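Local coordinates for protein PmoF1 (Methylocystis sp. ATCC 49242, PDB 6P1E) that binds copper(II) through a PCu(A)C domain that pairs into a dimer, and probably serves as a copper chaperone in a methane-oxidizing bacterium, at residues Lys11-Trp16 with Phe32-Gly37; Ser28-Ile33 with Leu79-Ala84; Asp38-Leu43 with Leu71-Lys76; Ser53-Gly58 with Ala87-Lys92; Leu101-Val106 with Val113-Ala118. All coordinates share one frame; numbering follows the deposited sequence. Where two conformers were deposited one is given.

Contact 1. Residues Lys11-Trp16 with Phe32-Gly37; sequences KVEHPW and FIHNNG. With CU (copper (II) ion), chain F; CU (copper (II) ion), chain E.
Glu13 and Phe32 sit opposite each other as a hydrogen-bonded antiparallel pair, tied by Glu13 N to Phe32 O at 2.7 Å and by Phe32 N to Glu13 O at 3.1 Å. The Glu13 carbonyl does double duty, because its O also lies in the plane of the Phe32 ring, at the edge, 3.4 Å from CD2. With CG anti to the carbonyl carbon (chi1 -61°) and the rest extended, Glu13 rises beside His34 and stacks its carboxylate on the imidazole, the two planes 17° apart and OE2 offset toward the ring's rim. OE1 shares no hydrogen with the ring: His34 NE2 is bound to a copper ion at 2.0 Å, and Glu13 OE1 makes a longer bond to the same metal at 2.8 Å. This is the beta hairpin of strands 10-18 and 27-35 in the PCu(A)C domain, and His14 of the second subunit supplies a further ligand. One residue beyond Glu13 the chain turns a corner, where His14 NE2 binds the other copper together with His34 of the second subunit; Phe32 stacks on His14 of that same neighbour. Toward the other end, Lys11 N gives to His34 O and His34 N to Lys11 O, both at 2.8 Å. The extended Lys11 side chain crosses Asn36 at about a right angle, laying CG, CD and CE against ND2, the nearest of them, CG, at 3.6 Å.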
# COMPACT_ATOMS: atom_id res chain seq x y z
N LYS B 11 9.10 11.72 2.24
CA LYS B 11 9.10 10.43 2.92
C LYS B 11 8.54 9.39 1.97
O LYS B 11 7.44 9.57 1.43
CB LYS B 11 8.29 10.47 4.21
CG LYS B 11 8.81 11.45 5.25
CD LYS B 11 8.31 11.10 6.64
CE LYS B 11 8.81 12.09 7.68
NZ LYS B 11 8.22 11.86 9.03
N VAL B 12 9.30 8.32 1.76
CA VAL B 12 8.84 7.20 0.95
C VAL B 12 8.44 6.11 1.92
O VAL B 12 9.29 5.53 2.60
CB VAL B 12 9.93 6.71 -0.01
CG1 VAL B 12 9.44 5.51 -0.82
CG2 VAL B 12 10.38 7.83 -0.93
N GLU B 13 7.15 5.80 1.95
CA GLU B 13 6.62 4.90 2.96
C GLU B 13 6.18 3.59 2.34
O GLU B 13 5.54 3.54 1.30
CB GLU B 13 5.47 5.58 3.71
CG GLU B 13 5.90 6.86 4.42
CD GLU B 13 4.80 7.52 5.22
OE1 GLU B 13 3.71 6.92 5.36
OE2 GLU B 13 5.01 8.64 5.72
N HIS B 14 6.59 2.52 3.01
CA HIS B 14 6.24 1.15 2.67
C HIS B 14 6.33 0.85 1.18
O HIS B 14 5.36 0.41 0.56
CB HIS B 14 4.86 0.81 3.19
CG HIS B 14 4.66 -0.66 3.36
ND1 HIS B 14 4.46 -1.51 2.30
CD2 HIS B 14 4.71 -1.44 4.46
CE1 HIS B 14 4.36 -2.74 2.74
NE2 HIS B 14 4.51 -2.73 4.05
N PRO B 15 7.51 1.09 0.59
CA PRO B 15 7.72 0.68 -0.80
C PRO B 15 7.55 -0.82 -0.96
O PRO B 15 8.05 -1.59 -0.14
CB PRO B 15 9.16 1.11 -1.08
CG PRO B 15 9.82 1.09 0.26
CD PRO B 15 8.76 1.54 1.23
N TRP B 16 6.85 -1.23 -2.01
CA TRP B 16 6.63 -2.65 -2.25
C TRP B 16 6.39 -2.90 -3.73
O TRP B 16 6.17 -1.98 -4.50
CB TRP B 16 5.45 -3.17 -1.44
CG TRP B 16 4.09 -2.62 -1.81
CD1 TRP B 16 3.63 -1.36 -1.58
CD2 TRP B 16 3.03 -3.32 -2.45
NE1 TRP B 16 2.34 -1.23 -2.04
CE2 TRP B 16 1.95 -2.43 -2.59
CE3 TRP B 16 2.88 -4.63 -2.94
CZ2 TRP B 16 0.74 -2.79 -3.19
CZ3 TRP B 16 1.68 -4.98 -3.53
CH2 TRP B 16 0.63 -4.07 -3.65
N PHE B 32 3.99 4.87 -1.00
CA PHE B 32 3.31 6.10 -0.61
C PHE B 32 4.37 7.18 -0.43
O PHE B 32 5.27 7.03 0.39
CB PHE B 32 2.52 5.89 0.68
CG PHE B 32 1.64 4.67 0.65
CD1 PHE B 32 0.32 4.76 0.25
CD2 PHE B 32 2.14 3.43 0.99
CE1 PHE B 32 -0.49 3.64 0.22
CE2 PHE B 32 1.34 2.31 0.96
CZ PHE B 32 0.02 2.42 0.57
N ILE B 33 4.25 8.26 -1.20
CA ILE B 33 5.26 9.31 -1.15
C ILE B 33 4.64 10.58 -0.60
O ILE B 33 3.71 11.13 -1.18
CB ILE B 33 5.88 9.56 -2.54
CG1 ILE B 33 6.44 8.24 -3.10
CG2 ILE B 33 7.00 10.59 -2.44
CD1 ILE B 33 6.94 8.33 -4.53
N HIS B 34 5.17 11.01 0.53
CA HIS B 34 4.71 12.20 1.23
C HIS B 34 5.69 13.34 0.99
O HIS B 34 6.89 13.19 1.24
CB HIS B 34 4.57 11.94 2.73
CG HIS B 34 3.54 10.91 3.08
ND1 HIS B 34 2.39 11.22 3.76
CD2 HIS B 34 3.50 9.58 2.84
CE1 HIS B 34 1.67 10.13 3.92
NE2 HIS B 34 2.32 9.12 3.38
N ASN B 35 5.19 14.46 0.49
CA ASN B 35 6.00 15.66 0.38
C ASN B 35 5.64 16.61 1.52
O ASN B 35 4.61 17.28 1.49
CB ASN B 35 5.79 16.35 -0.97
CG ASN B 35 6.74 17.51 -1.18
OD1 ASN B 35 7.46 17.92 -0.27
ND2 ASN B 35 6.73 18.07 -2.39
N ASN B 36 6.50 16.63 2.53
CA ASN B 36 6.28 17.44 3.72
C ASN B 36 6.94 18.81 3.60
O ASN B 36 7.00 19.57 4.58
CB ASN B 36 6.80 16.72 4.96
CG ASN B 36 6.05 15.43 5.24
OD1 ASN B 36 4.84 15.34 5.05
ND2 ASN B 36 6.78 14.41 5.70
N GLY B 37 7.43 19.14 2.41
CA GLY B 37 8.08 20.41 2.17
C GLY B 37 7.13 21.41 1.54
O GLY B 37 6.02 21.05 1.17
CU CU F . 1.56 7.29 3.61
CU CU E . 4.62 -4.56 4.94

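Contact 2. Residues Ser28-Ile33 with Leu79-Ala84; sequences SFYAFI and LAPGGA
Tyr30 holds CG anti to its own carbonyl carbon (chi1 -55°), and a chi2 of -65° then turns the ring so that one face lies against Pro81. Pro81 CD sits over the middle of that face, 3.6 Å from the ring centroid, a CH-pi contact only 7° off the normal. Its neighbour Pro81 CG packs 3.7 Å from Tyr30 CZ. At the root of the side chain, Tyr30 CB comes within 3.1 Å of Leu79 O, a tight approach. That oxygen is also the acceptor for Ala31 N, and Leu79 N returns a straighter bond to Ala31 O at 2.8 Å, making Ala31 and Leu79 one antiparallel hydrogen-bonded pair between strands 27-35 and 75-91. Just past it the chain leaves the strand in a type II turn, Ala80 to Gly83, closed by Gly83 N to Ala80 O at 2.9 Å, with Gly82 at the positive phi such a turn needs. An alanine in place of Tyr30 is likely to leave Pro81 without the ring face it rests on and to open a gap beside Trp16, whose ring also meets the tyrosine. On the face shared with Ala31, Leu79 CD1 makes a looser contact with Ile33 CD1.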
# COMPACT_ATOMS: atom_id res chain seq x y z
N SER B 28 5.46 -4.69 -10.84
CA SER B 28 4.93 -3.36 -10.60
C SER B 28 5.35 -2.87 -9.23
O SER B 28 5.18 -3.58 -8.25
CB SER B 28 3.40 -3.37 -10.71
OG SER B 28 2.99 -3.76 -12.01
N PHE B 29 5.88 -1.65 -9.16
CA PHE B 29 6.38 -1.09 -7.91
C PHE B 29 5.43 -0.02 -7.40
O PHE B 29 4.95 0.83 -8.16
CB PHE B 29 7.78 -0.50 -8.10
CG PHE B 29 8.24 0.36 -6.95
CD1 PHE B 29 8.84 -0.20 -5.84
CD2 PHE B 29 8.08 1.74 -6.99
CE1 PHE B 29 9.26 0.59 -4.78
CE2 PHE B 29 8.50 2.54 -5.94
CZ PHE B 29 9.10 1.96 -4.84
N TYR B 30 5.21 -0.06 -6.09
CA TYR B 30 4.21 0.75 -5.41
C TYR B 30 4.81 1.36 -4.15
O TYR B 30 5.76 0.82 -3.59
CB TYR B 30 2.99 -0.09 -5.05
CG TYR B 30 2.36 -0.82 -6.22
CD1 TYR B 30 1.77 -0.12 -7.27
CD2 TYR B 30 2.34 -2.21 -6.27
CE1 TYR B 30 1.19 -0.79 -8.33
CE2 TYR B 30 1.76 -2.88 -7.32
CZ TYR B 30 1.19 -2.16 -8.35
OH TYR B 30 0.61 -2.84 -9.41
N ALA B 31 4.25 2.47 -3.71
CA ALA B 31 4.74 3.17 -2.53
C ALA B 31 3.80 4.31 -2.18
O ALA B 31 2.91 4.65 -2.96
CB ALA B 31 6.15 3.69 -2.74
N PHE B 32 3.99 4.87 -1.00
CA PHE B 32 3.31 6.10 -0.61
C PHE B 32 4.37 7.18 -0.43
O PHE B 32 5.27 7.03 0.39
CB PHE B 32 2.52 5.89 0.68
CG PHE B 32 1.64 4.67 0.65
CD1 PHE B 32 0.32 4.76 0.25
CD2 PHE B 32 2.14 3.43 0.99
CE1 PHE B 32 -0.49 3.64 0.22
CE2 PHE B 32 1.34 2.31 0.96
CZ PHE B 32 0.02 2.42 0.57
N ILE B 33 4.25 8.26 -1.20
CA ILE B 33 5.26 9.31 -1.15
C ILE B 33 4.64 10.58 -0.60
O ILE B 33 3.71 11.13 -1.18
CB ILE B 33 5.88 9.56 -2.54
CG1 ILE B 33 6.44 8.24 -3.10
CG2 ILE B 33 7.00 10.59 -2.44
CD1 ILE B 33 6.94 8.33 -4.53
N LEU B 79 1.16 5.43 -5.04
CA LEU B 79 1.37 4.51 -6.15
C LEU B 79 0.81 3.17 -5.70
O LEU B 79 1.32 2.56 -4.76
CB LEU B 79 2.85 4.39 -6.52
CG LEU B 79 3.60 5.70 -6.78
CD1 LEU B 79 5.00 5.40 -7.31
CD2 LEU B 79 2.85 6.63 -7.73
N ALA B 80 -0.25 2.71 -6.36
CA ALA B 80 -0.94 1.49 -5.96
C ALA B 80 -1.55 0.82 -7.18
O ALA B 80 -1.73 1.47 -8.21
CB ALA B 80 -2.01 1.79 -4.92
N PRO B 81 -1.87 -0.48 -7.08
CA PRO B 81 -2.49 -1.17 -8.21
C PRO B 81 -3.71 -0.43 -8.75
O PRO B 81 -4.57 -0.01 -7.98
CB PRO B 81 -2.89 -2.52 -7.62
CG PRO B 81 -1.94 -2.75 -6.50
CD PRO B 81 -1.60 -1.39 -5.95
N GLY B 82 -3.76 -0.25 -10.07
CA GLY B 82 -4.86 0.44 -10.71
C GLY B 82 -4.60 1.92 -10.92
O GLY B 82 -5.33 2.59 -11.66
N GLY B 83 -3.55 2.43 -10.29
CA GLY B 83 -3.19 3.84 -10.39
C GLY B 83 -1.74 4.00 -10.81
O GLY B 83 -1.16 3.10 -11.41
N ALA B 84 -1.17 5.16 -10.50
CA ALA B 84 0.23 5.44 -10.82
C ALA B 84 1.14 4.39 -10.20
O ALA B 84 0.87 3.87 -9.12
CB ALA B 84 0.62 6.83 -10.35

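Contact 3. Residues Asp38-Leu43 with Leu71-Lys76; sequences DTPDKL and LPPKQK
Asp41 and Leu71 meet as an antiparallel hydrogen-bonded pair, with Asp41 N giving to Leu71 O at 3.0 Å and Leu71 N giving to Asp41 O at 2.9 Å. Both donors are tilted 30° from the plane of the carbonyl they meet. Leu71 CB lies 3.3 Å from Asp41 O, and its CD1 reaches on to the backbone N of Leu43. Next to this pair, proline packs on proline: Pro40 CB and Pro73 CD stand 4.0 Å apart, while Pro73 CB leans on the backbone of Asp38.

A second shell steadies these groups. Asp41 OD1 takes Lys42 N at 2.7 Å on its anti side and also receives Lys109 N, while OD2 accepts Ala110 N, so both carboxylate oxygens are occupied by main-chain donors and the group can hardly turn. Asn35 ND2 bonds to both Leu71 O and Thr39 O, drawing the two segments toward strand 27-35. Lys74, bent at chi2 (-61°), takes its NZ to Asn36 O, past the carboxylate of Asp38. Beyond Leu71 the chain swings through a type II beta turn from Pro72 to Gln75, which carries it from the short strand 69-71, partner of strand 41-47, into strand 75-91.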
# COMPACT_ATOMS: atom_id res chain seq x y z
N ASP B 38 7.59 22.65 1.39
CA ASP B 38 6.77 23.73 0.85
C ASP B 38 7.05 23.96 -0.64
O ASP B 38 6.51 24.89 -1.24
CB ASP B 38 7.03 25.03 1.62
CG ASP B 38 6.29 25.08 2.95
OD1 ASP B 38 5.08 24.75 2.97
OD2 ASP B 38 6.91 25.46 3.96
N THR B 39 7.89 23.11 -1.22
CA THR B 39 8.23 23.19 -2.64
C THR B 39 7.92 21.87 -3.33
O THR B 39 8.02 20.81 -2.72
CB THR B 39 9.71 23.55 -2.85
OG1 THR B 39 10.54 22.58 -2.21
CG2 THR B 39 10.01 24.93 -2.27
N PRO B 40 7.54 21.93 -4.62
CA PRO B 40 7.22 20.69 -5.34
C PRO B 40 8.47 19.87 -5.67
O PRO B 40 9.57 20.41 -5.69
CB PRO B 40 6.55 21.19 -6.61
CG PRO B 40 7.16 22.53 -6.85
CD PRO B 40 7.40 23.11 -5.48
N ASP B 41 8.27 18.59 -5.94
CA ASP B 41 9.34 17.72 -6.42
C ASP B 41 8.74 16.73 -7.41
O ASP B 41 7.54 16.76 -7.67
CB ASP B 41 10.03 17.00 -5.26
CG ASP B 41 11.49 16.66 -5.55
OD1 ASP B 41 11.85 16.53 -6.74
OD2 ASP B 41 12.28 16.54 -4.59
N LYS B 42 9.58 15.86 -7.95
CA LYS B 42 9.13 14.86 -8.92
C LYS B 42 9.96 13.59 -8.78
O LYS B 42 11.17 13.67 -8.60
CB LYS B 42 9.27 15.38 -10.35
CG LYS B 42 8.55 16.68 -10.65
CD LYS B 42 8.73 17.04 -12.12
CE LYS B 42 8.16 18.41 -12.45
NZ LYS B 42 8.38 18.77 -13.87
N LEU B 43 9.31 12.44 -8.87
CA LEU B 43 10.04 11.19 -9.08
C LEU B 43 10.29 11.07 -10.58
O LEU B 43 9.35 10.91 -11.36
CB LEU B 43 9.26 9.99 -8.55
CG LEU B 43 9.92 8.63 -8.78
CD1 LEU B 43 11.22 8.51 -7.99
CD2 LEU B 43 8.97 7.50 -8.41
N LEU B 71 4.93 15.59 -7.34
CA LEU B 71 4.82 15.60 -5.88
C LEU B 71 4.59 17.02 -5.38
O LEU B 71 5.53 17.71 -5.00
CB LEU B 71 6.08 15.00 -5.25
CG LEU B 71 6.40 13.57 -5.69
CD1 LEU B 71 7.81 13.18 -5.29
CD2 LEU B 71 5.38 12.60 -5.11
N PRO B 72 3.32 17.46 -5.39
CA PRO B 72 3.00 18.81 -4.91
C PRO B 72 3.38 19.00 -3.45
O PRO B 72 3.42 18.03 -2.70
CB PRO B 72 1.48 18.90 -5.10
CG PRO B 72 1.14 17.86 -6.10
CD PRO B 72 2.13 16.75 -5.89
N PRO B 73 3.67 20.25 -3.05
CA PRO B 73 4.06 20.50 -1.66
C PRO B 73 2.94 20.18 -0.68
O PRO B 73 1.77 20.36 -1.01
CB PRO B 73 4.38 22.00 -1.65
CG PRO B 73 3.63 22.56 -2.81
CD PRO B 73 3.61 21.48 -3.84
N LYS B 74 3.31 19.68 0.50
CA LYS B 74 2.35 19.42 1.57
C LYS B 74 1.23 18.50 1.11
O LYS B 74 0.07 18.66 1.51
CB LYS B 74 1.77 20.74 2.09
CG LYS B 74 2.83 21.70 2.61
CD LYS B 74 3.61 21.10 3.78
CE LYS B 74 4.54 22.11 4.42
NZ LYS B 74 5.28 21.55 5.58
N GLN B 75 1.59 17.54 0.25
CA GLN B 75 0.65 16.53 -0.22
C GLN B 75 1.33 15.18 -0.27
O GLN B 75 2.55 15.07 -0.26
CB GLN B 75 0.10 16.89 -1.61
CG GLN B 75 -0.86 18.07 -1.61
CD GLN B 75 -1.67 18.15 -2.89
OE1 GLN B 75 -2.19 17.15 -3.37
NE2 GLN B 75 -1.77 19.36 -3.44
N LYS B 76 0.50 14.14 -0.33
CA LYS B 76 0.98 12.77 -0.46
C LYS B 76 0.42 12.18 -1.74
O LYS B 76 -0.67 12.55 -2.18
CB LYS B 76 0.57 11.94 0.76
CG LYS B 76 -0.94 11.87 0.95
CD LYS B 76 -1.33 11.80 2.41
CE LYS B 76 -2.84 11.95 2.58
NZ LYS B 76 -3.35 11.41 3.87

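Contact 4. Residues Ser53-Gly58 with Ala87-Lys92; sequences SAVIHG and ALLDAK
Ala54 CB rests on Leu88 CD2 at 3.7 Å, the apolar centre of an antiparallel pairing between strands 51-57 and 75-91 in what is probably the cupredoxin-like beta fold of PCu(A)C domains. Leu88 holds CG anti to its carbonyl carbon (chi1 -55°), which tips the CD2 branch toward that methyl. Ala54 and Leu88 form the non-hydrogen-bonded pair, and their face looks into the protein: Val46 packs on Ala54, while Leu101 and Met103 pack on Leu88. The other face carries Val55, Ala87, Leu89 and Ser53. Here Val55 CG2 and Leu89 CD1 touch at 4.1 Å on a diagonal, between neighbouring pairs of this face (Val55 with Ala87, Ser53 with Leu89). Leu89 CD1 and CB also lie beside Ser53 OG, giving a serine hydroxyl an aliphatic neighbour. The backbone stitches the strands together on either side of Ala54. Val55 and Ala87 exchange two bonds of 2.8 Å, Val55 N to Ala87 O and Ala87 N to Val55 O, and Leu89 N reaches Ser53 O at 3.0 Å. Ala87 O, already bonded to Val55 N, also receives a CA-H contact from Ala54 CA at 3.3 Å. At the polar edge, the imidazole of His57 is fixed by ND1 bonding to Leu65 O and by a meeting of rings with Tyr85, which leaves its CD2 edge against Ala87 CB, in the ring plane, at 3.8 Å.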
# COMPACT_ATOMS: atom_id res chain seq x y z
N SER B 53 15.18 -2.57 -16.78
CA SER B 53 14.88 -1.14 -16.74
C SER B 53 13.65 -0.88 -15.89
O SER B 53 12.90 -1.80 -15.56
CB SER B 53 14.66 -0.60 -18.16
OG SER B 53 13.48 -1.14 -18.74
N ALA B 54 13.44 0.39 -15.56
CA ALA B 54 12.27 0.82 -14.81
C ALA B 54 11.62 2.01 -15.51
O ALA B 54 12.30 2.97 -15.87
CB ALA B 54 12.65 1.18 -13.39
N VAL B 55 10.31 1.93 -15.70
CA VAL B 55 9.56 2.98 -16.40
C VAL B 55 8.48 3.54 -15.47
O VAL B 55 7.63 2.80 -14.98
CB VAL B 55 8.90 2.44 -17.69
CG1 VAL B 55 8.04 3.51 -18.35
CG2 VAL B 55 9.97 1.96 -18.66
N ILE B 56 8.54 4.84 -15.24
CA ILE B 56 7.58 5.48 -14.36
C ILE B 56 6.30 5.81 -15.12
O ILE B 56 6.34 6.39 -16.20
CB ILE B 56 8.15 6.77 -13.74
CG1 ILE B 56 9.52 6.48 -13.11
CG2 ILE B 56 7.19 7.33 -12.69
CD1 ILE B 56 10.24 7.69 -12.57
N HIS B 57 5.17 5.45 -14.53
CA HIS B 57 3.86 5.74 -15.09
C HIS B 57 3.11 6.57 -14.06
O HIS B 57 2.28 6.05 -13.31
CB HIS B 57 3.11 4.44 -15.41
CG HIS B 57 3.75 3.63 -16.50
ND1 HIS B 57 3.71 4.00 -17.83
CD2 HIS B 57 4.44 2.47 -16.45
CE1 HIS B 57 4.35 3.10 -18.55
NE2 HIS B 57 4.80 2.16 -17.74
N GLY B 58 3.39 7.87 -14.04
CA GLY B 58 2.97 8.71 -12.93
C GLY B 58 1.71 9.51 -13.20
O GLY B 58 1.26 10.27 -12.34
N ALA B 87 6.78 0.58 -13.54
CA ALA B 87 6.91 -0.72 -14.17
C ALA B 87 8.36 -1.18 -14.13
O ALA B 87 9.26 -0.44 -14.53
CB ALA B 87 6.41 -0.67 -15.61
N LEU B 88 8.57 -2.39 -13.62
CA LEU B 88 9.90 -3.01 -13.60
C LEU B 88 9.93 -4.10 -14.66
O LEU B 88 9.25 -5.11 -14.54
CB LEU B 88 10.20 -3.58 -12.21
CG LEU B 88 10.09 -2.61 -11.04
CD1 LEU B 88 10.46 -3.31 -9.74
CD2 LEU B 88 10.97 -1.38 -11.24
N LEU B 89 10.72 -3.88 -15.71
CA LEU B 89 10.71 -4.77 -16.87
C LEU B 89 11.94 -5.70 -16.89
O LEU B 89 13.01 -5.33 -16.43
CB LEU B 89 10.64 -3.94 -18.15
CG LEU B 89 9.59 -2.83 -18.18
CD1 LEU B 89 9.69 -2.02 -19.46
CD2 LEU B 89 8.20 -3.43 -18.03
N ASP B 90 11.75 -6.90 -17.42
CA ASP B 90 12.85 -7.84 -17.66
C ASP B 90 13.62 -8.26 -16.41
O ASP B 90 14.81 -7.99 -16.28
CB ASP B 90 13.83 -7.25 -18.67
CG ASP B 90 13.17 -6.88 -19.98
OD1 ASP B 90 12.28 -7.63 -20.43
OD2 ASP B 90 13.54 -5.84 -20.57
N ALA B 91 12.92 -8.90 -15.47
CA ALA B 91 13.55 -9.57 -14.33
C ALA B 91 14.71 -10.47 -14.77
O ALA B 91 14.59 -11.23 -15.73
CB ALA B 91 12.52 -10.38 -13.56
N LYS B 92 15.83 -10.37 -14.06
CA LYS B 92 17.01 -11.18 -14.35
C LYS B 92 16.88 -12.57 -13.74
O LYS B 92 17.49 -13.53 -14.21
CB LYS B 92 18.28 -10.49 -13.84
CG LYS B 92 18.61 -9.20 -14.57
CD LYS B 92 19.83 -8.52 -13.98
CE LYS B 92 20.41 -7.49 -14.94
NZ LYS B 92 19.45 -6.38 -15.23

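Contact 5. Residues Leu101-Val106 with Val113-Ala118; sequences LEMTLV and VVIDAA
Ile115 reaches across to Leu105 with its CD1, which lies 3.9 Å from Leu105 CD1, the two side chains crossing at about a right angle. It gets there from a less common conformation: CG1 sits between the backbone N and the carbonyl carbon (chi1 65°), which also lays Ile115 CG1 4.0 Å from Met103 CB. Val113 makes the same choice (chi1 59°) and brings its CG1 up to Leu105 CB at 4.0 Å. Met103 runs extended through chi2, which sets its SD 3.8 Å from Ala117 CB; the bend comes only beyond that, at chi3 (59°). On the reverse face, Glu102 lies obliquely over Val114, CG against CG1 at 3.7 Å, while Thr104 OG1 stands beside Val114 CG2. Six backbone hydrogen bonds, in the three pairs Leu101-Ala117, Met103-Ile115 and Leu105-Val113, hold strands 100-107 and 111-120 together as a beta hairpin; the straightest runs from Ile115 N to Met103 O at 2.8 Å. A glycine at Ile115 would probably open a gap between Leu105 and Met103 and leave Phe29 and Pro15, which pack on the isoleucine as well, short of a neighbour. One face, with Leu101, Met103, Leu105, Ile115 and Ala117, is thus an apolar layer suited to burial in the core, whereas on the exposed other face the carboxylates of Glu102 and Asp116 can probably stay solvated.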
# COMPACT_ATOMS: atom_id res chain seq x y z
N LEU B 101 14.07 -6.10 -2.57
CA LEU B 101 14.60 -5.61 -3.83
C LEU B 101 15.18 -4.23 -3.61
O LEU B 101 14.46 -3.29 -3.27
CB LEU B 101 13.52 -5.58 -4.92
CG LEU B 101 14.05 -5.12 -6.29
CD1 LEU B 101 14.94 -6.20 -6.89
CD2 LEU B 101 12.92 -4.77 -7.24
N GLU B 102 16.49 -4.12 -3.81
CA GLU B 102 17.16 -2.84 -3.68
C GLU B 102 16.88 -2.00 -4.92
O GLU B 102 17.00 -2.48 -6.05
CB GLU B 102 18.66 -3.02 -3.49
CG GLU B 102 19.41 -1.71 -3.32
CD GLU B 102 20.86 -1.92 -2.92
OE1 GLU B 102 21.68 -2.28 -3.80
OE2 GLU B 102 21.18 -1.73 -1.73
N MET B 103 16.50 -0.75 -4.68
CA MET B 103 16.20 0.18 -5.76
C MET B 103 16.72 1.55 -5.37
O MET B 103 16.87 1.84 -4.18
CB MET B 103 14.69 0.26 -6.03
CG MET B 103 13.99 -1.08 -6.21
SD MET B 103 12.19 -0.92 -6.18
CE MET B 103 11.92 0.20 -7.56
N THR B 104 16.97 2.39 -6.36
CA THR B 104 17.31 3.78 -6.12
C THR B 104 16.25 4.64 -6.76
O THR B 104 16.02 4.57 -7.97
CB THR B 104 18.70 4.14 -6.68
OG1 THR B 104 19.70 3.27 -6.13
CG2 THR B 104 19.05 5.59 -6.34
N LEU B 105 15.59 5.46 -5.94
CA LEU B 105 14.63 6.42 -6.44
C LEU B 105 15.35 7.74 -6.65
O LEU B 105 16.13 8.17 -5.81
CB LEU B 105 13.46 6.60 -5.47
CG LEU B 105 12.75 5.32 -5.02
CD1 LEU B 105 11.62 5.65 -4.06
CD2 LEU B 105 12.23 4.52 -6.21
N VAL B 106 15.08 8.38 -7.79
CA VAL B 106 15.72 9.64 -8.13
C VAL B 106 14.68 10.74 -8.20
O VAL B 106 13.78 10.71 -9.04
CB VAL B 106 16.47 9.55 -9.48
CG1 VAL B 106 17.25 10.83 -9.74
CG2 VAL B 106 17.41 8.35 -9.49
N VAL B 113 17.72 8.29 -3.29
CA VAL B 113 17.60 7.54 -2.05
C VAL B 113 17.54 6.05 -2.39
O VAL B 113 16.80 5.63 -3.28
CB VAL B 113 16.36 7.97 -1.23
CG1 VAL B 113 15.06 7.78 -2.02
CG2 VAL B 113 16.30 7.20 0.10
N VAL B 114 18.35 5.26 -1.69
CA VAL B 114 18.34 3.81 -1.87
C VAL B 114 17.33 3.20 -0.91
O VAL B 114 17.32 3.51 0.28
CB VAL B 114 19.73 3.19 -1.63
CG1 VAL B 114 19.67 1.67 -1.75
CG2 VAL B 114 20.74 3.76 -2.61
N ILE B 115 16.48 2.33 -1.44
CA ILE B 115 15.43 1.69 -0.66
C ILE B 115 15.49 0.19 -0.82
O ILE B 115 16.12 -0.33 -1.75
CB ILE B 115 14.03 2.19 -1.07
CG1 ILE B 115 13.71 1.78 -2.51
CG2 ILE B 115 13.95 3.71 -0.92
CD1 ILE B 115 12.27 2.03 -2.92
N ASP B 116 14.83 -0.51 0.09
CA ASP B 116 14.64 -1.95 -0.02
C ASP B 116 13.14 -2.20 -0.10
O ASP B 116 12.42 -2.02 0.88
CB ASP B 116 15.27 -2.67 1.17
CG ASP B 116 15.17 -4.18 1.06
OD1 ASP B 116 15.14 -4.69 -0.08
OD2 ASP B 116 15.12 -4.86 2.10
N ALA B 117 12.67 -2.59 -1.28
CA ALA B 117 11.25 -2.79 -1.50
C ALA B 117 10.86 -4.20 -1.10
O ALA B 117 11.55 -5.17 -1.42
CB ALA B 117 10.90 -2.53 -2.95
N ALA B 118 9.75 -4.31 -0.38
CA ALA B 118 9.26 -5.61 0.04
C ALA B 118 8.48 -6.26 -1.12
O ALA B 118 7.87 -5.56 -1.92
CB ALA B 118 8.43 -5.45 1.27

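Contacts 1 and 2 share strand 27-35, their centres about 11 Å apart: strand 10-18 pairs along one side of it and strand 75-91 along the other. Strand 75-91 then runs on to contact 4, whereas contact 3 lies by its start, nested inside the loop that contact 2 closes. Contact 5 comes last along the chain; its hairpin adjoins strand 10-18 in parallel and strand 41-47 in antiparallel fashion. The centres of contacts 3 and 4, about 23 Å apart, lie on opposite sides of the chain's centre. Phe29 packs on Met103, Ile115 and Ala117, joining contacts 2 and 5 through the core. Each copper of contact 1 takes a histidine from either subunit, so both lie between them.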